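Local coordinates for protein diacylglycerol O-acyltransferase (Marinobacter hydrocarbonoclasticus, PDB 6CHJ) that probably transfers acyl groups from acyl-CoA to diacylglycerol to form triacylglycerol, and belongs to the wax ester synthase family of long-chain O-acyltransferases, at residues K249-V254 / N263-A268. Residues are numbered along the deposited sequence; the frame is centred on the assembly and turned at random.
Sequences KRIRAV and NDVVTA
In the helix whose Val265 and Val266 meet Ile251 and Val254, the second arm of an alpha-alpha corner, one carbonyl oxygen, Asn263 O, is held twice. Thr267 OG1 donates to Asn263 O at 2.9 Å, tilted 25° from the carbonyl plane, while Thr267 N reaches the same oxygen at 3.1 Å from the opposite face. The threonine hydroxyl is thus bonded within its own helix; between the two helices only aliphatic groups meet. The helices of the corner, 248-258 and 262-280, are consecutive and joined by a very short loop, and they follow strand 239-247, which lies at one edge of the second six-stranded sheet within the chain. Their local axes run nearly at right angles (101°) and come within 9.6 Å, and so steep a crossing confines the contact to a small patch of four residues. Ile251 and Val265 form its centre, their CA atoms 7.1 Å apart, and their side chains lie alongside each other, pointing opposite ways. Ile251 CG2 lies anti to its own backbone N and meets Val265 CG1 at 3.9 Å, whereas the other branch, fully extended (chi2 175°), brings Ile251 CD1 to 4.0 Å from Val266 CG2, the two side chains roughly perpendicular. One isoleucine therefore serves two successive valines, a methyl for each. All four touching side chains are buried. Helix 437-453 packs against the first helix, with Leu446 on Ile251 and Leu449 on Val254, and Arg250 pairs with Glu443 and Glu450 of that same helix. Helix 322-338 lies against the second, through His330 and Met333. Val265 also divides its branches between partners: with CG1 on the isoleucine, Val265 CG2 rests 4.0 Å from Val254 CG1.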
ATOM      1  N   LYS B 249      27.868  16.212 -19.257  1.00 68.39           N
ATOM      2  CA  LYS B 249      28.675  16.832 -20.314  1.00 72.23           C
ATOM      3  C   LYS B 249      28.168  16.458 -21.693  1.00 70.17           C
ATOM      4  O   LYS B 249      28.304  17.245 -22.640  1.00 67.49           O
ATOM      5  CB  LYS B 249      30.170  16.487 -20.174  1.00 66.92           C
ATOM      6  CG  LYS B 249      31.007  16.844 -21.446  1.00 81.41           C
ATOM      7  CD  LYS B 249      30.928  18.359 -21.849  1.00 75.13           C
ATOM      8  CE  LYS B 249      31.258  18.582 -23.347  1.00 74.05           C
ATOM      9  NZ  LYS B 249      30.932  19.957 -23.853  1.00 82.84           N
ATOM     10  N   ARG B 250      27.544  15.290 -21.824  1.00 67.74           N
ATOM     11  CA  ARG B 250      26.801  15.026 -23.050  1.00 65.32           C
ATOM     12  C   ARG B 250      25.780  16.129 -23.306  1.00 64.68           C
ATOM     13  O   ARG B 250      25.643  16.617 -24.433  1.00 70.85           O
ATOM     14  CB  ARG B 250      26.117  13.661 -22.966  1.00 67.27           C
ATOM     15  CG  ARG B 250      25.191  13.375 -24.107  1.00 58.06           C
ATOM     16  CD  ARG B 250      24.682  11.919 -24.108  1.00 54.52           C
ATOM     17  NE  ARG B 250      23.839  11.712 -25.286  1.00 56.35           N
ATOM     18  CZ  ARG B 250      22.814  10.874 -25.364  1.00 56.48           C
ATOM     19  NH1 ARG B 250      22.472  10.130 -24.317  1.00 52.91           N
ATOM     20  NH2 ARG B 250      22.130  10.783 -26.504  1.00 55.11           N
ATOM     21  N   ILE B 251      25.095  16.578 -22.254  1.00 66.06           N
ATOM     22  CA  ILE B 251      24.068  17.605 -22.399  1.00 63.99           C
ATOM     23  C   ILE B 251      24.698  18.985 -22.551  1.00 61.25           C
ATOM     24  O   ILE B 251      24.179  19.844 -23.274  1.00 61.67           O
ATOM     25  CB  ILE B 251      23.103  17.537 -21.194  1.00 60.25           C
ATOM     26  CG1 ILE B 251      22.130  16.369 -21.340  1.00 60.80           C
ATOM     27  CG2 ILE B 251      22.344  18.835 -20.982  1.00 54.04           C
ATOM     28  CD1 ILE B 251      21.240  16.187 -20.099  1.00 59.70           C
ATOM     29  N   ARG B 252      25.815  19.232 -21.870  1.00 63.93           N
ATOM     30  CA  ARG B 252      26.514  20.500 -22.057  1.00 68.46           C
ATOM     31  C   ARG B 252      27.010  20.655 -23.496  1.00 68.83           C
ATOM     32  O   ARG B 252      26.935  21.748 -24.067  1.00 66.89           O
ATOM     33  CB  ARG B 252      27.672  20.616 -21.068  1.00 66.05           C
ATOM     34  CG  ARG B 252      27.385  21.567 -19.925  1.00 69.11           C
ATOM     35  CD  ARG B 252      28.596  21.699 -19.027  1.00 77.94           C
ATOM     36  NE  ARG B 252      28.457  20.984 -17.756  1.00 74.43           N
ATOM     37  CZ  ARG B 252      29.049  19.824 -17.487  1.00 74.74           C
ATOM     38  NH1 ARG B 252      29.804  19.231 -18.403  1.00 79.11           N
ATOM     39  NH2 ARG B 252      28.884  19.250 -16.304  1.00 78.99           N
ATOM     40  N   ALA B 253      27.500  19.569 -24.105  1.00 66.13           N
ATOM     41  CA  ALA B 253      27.886  19.624 -25.511  1.00 67.35           C
ATOM     42  C   ALA B 253      26.746  20.147 -26.375  1.00 66.29           C
ATOM     43  O   ALA B 253      26.966  20.938 -27.300  1.00 67.93           O
ATOM     44  CB  ALA B 253      28.328  18.242 -25.991  1.00 62.98           C
ATOM     45  N   VAL B 254      25.511  19.743 -26.071  1.00 59.57           N
ATOM     46  CA  VAL B 254      24.386  20.232 -26.852  1.00 59.71           C
ATOM     47  C   VAL B 254      24.123  21.700 -26.525  1.00 64.77           C
ATOM     48  O   VAL B 254      23.702  22.474 -27.398  1.00 64.40           O
ATOM     49  CB  VAL B 254      23.164  19.324 -26.615  1.00 59.29           C
ATOM     50  CG1 VAL B 254      21.881  19.887 -27.285  1.00 52.58           C
ATOM     51  CG2 VAL B 254      23.481  17.917 -27.114  1.00 53.45           C
ATOM     52  N   ASN B 263      19.334  23.849 -18.327  1.00 58.14           N
ATOM     53  CA  ASN B 263      17.900  23.809 -18.051  1.00 58.13           C
ATOM     54  C   ASN B 263      17.075  23.786 -19.333  1.00 59.53           C
ATOM     55  O   ASN B 263      16.023  23.138 -19.387  1.00 53.38           O
ATOM     56  CB  ASN B 263      17.489  24.997 -17.181  1.00 56.78           C
ATOM     57  CG  ASN B 263      17.370  24.629 -15.717  1.00 70.08           C
ATOM     58  OD1 ASN B 263      16.293  24.734 -15.121  1.00 78.64           O
ATOM     59  ND2 ASN B 263      18.480  24.187 -15.123  1.00 67.81           N
ATOM     60  N   ASP B 264      17.523  24.502 -20.373  1.00 58.37           N
ATOM     61  CA  ASP B 264      16.786  24.512 -21.634  1.00 54.85           C
ATOM     62  C   ASP B 264      16.780  23.127 -22.269  1.00 54.81           C
ATOM     63  O   ASP B 264      15.728  22.627 -22.681  1.00 55.24           O
ATOM     64  CB  ASP B 264      17.389  25.530 -22.610  1.00 64.71           C
ATOM     65  CG  ASP B 264      17.317  26.958 -22.099  1.00 66.02           C
ATOM     66  OD1 ASP B 264      16.221  27.401 -21.689  1.00 66.72           O
ATOM     67  OD2 ASP B 264      18.368  27.636 -22.105  1.00 69.89           O
ATOM     68  N   VAL B 265      17.952  22.494 -22.368  1.00 49.74           N
ATOM     69  CA  VAL B 265      18.026  21.199 -23.041  1.00 55.25           C
ATOM     70  C   VAL B 265      17.167  20.164 -22.316  1.00 54.23           C
ATOM     71  O   VAL B 265      16.425  19.395 -22.944  1.00 50.47           O
ATOM     72  CB  VAL B 265      19.490  20.734 -23.155  1.00 57.13           C
ATOM     73  CG1 VAL B 265      19.544  19.301 -23.696  1.00 52.51           C
ATOM     74  CG2 VAL B 265      20.298  21.691 -24.027  1.00 53.13           C
ATOM     75  N   VAL B 266      17.247  20.132 -20.988  1.00 51.20           N
ATOM     76  CA  VAL B 266      16.505  19.138 -20.229  1.00 51.70           C
ATOM     77  C   VAL B 266      14.999  19.372 -20.354  1.00 54.23           C
ATOM     78  O   VAL B 266      14.208  18.415 -20.396  1.00 51.39           O
ATOM     79  CB  VAL B 266      16.988  19.163 -18.771  1.00 53.51           C
ATOM     80  CG1 VAL B 266      16.180  18.231 -17.970  1.00 61.01           C
ATOM     81  CG2 VAL B 266      18.475  18.775 -18.684  1.00 53.02           C
ATOM     82  N   THR B 267      14.577  20.635 -20.450  1.00 51.80           N
ATOM     83  CA  THR B 267      13.167  20.923 -20.705  1.00 50.83           C
ATOM     84  C   THR B 267      12.775  20.492 -22.112  1.00 49.73           C
ATOM     85  O   THR B 267      11.670  19.981 -22.331  1.00 48.45           O
ATOM     86  CB  THR B 267      12.894  22.414 -20.491  1.00 54.05           C
ATOM     87  OG1 THR B 267      13.205  22.760 -19.131  1.00 55.94           O
ATOM     88  CG2 THR B 267      11.423  22.742 -20.771  1.00 50.80           C
ATOM     89  N   ALA B 268      13.682  20.691 -23.073  1.00 48.71           N
ATOM     90  CA  ALA B 268      13.473  20.212 -24.436  1.00 49.93           C
ATOM     91  C   ALA B 268      13.395  18.691 -24.486  1.00 44.48           C
ATOM     92  O   ALA B 268      12.590  18.128 -25.237  1.00 45.90           O
ATOM     93  CB  ALA B 268      14.607  20.716 -25.339  1.00 53.26           C
TER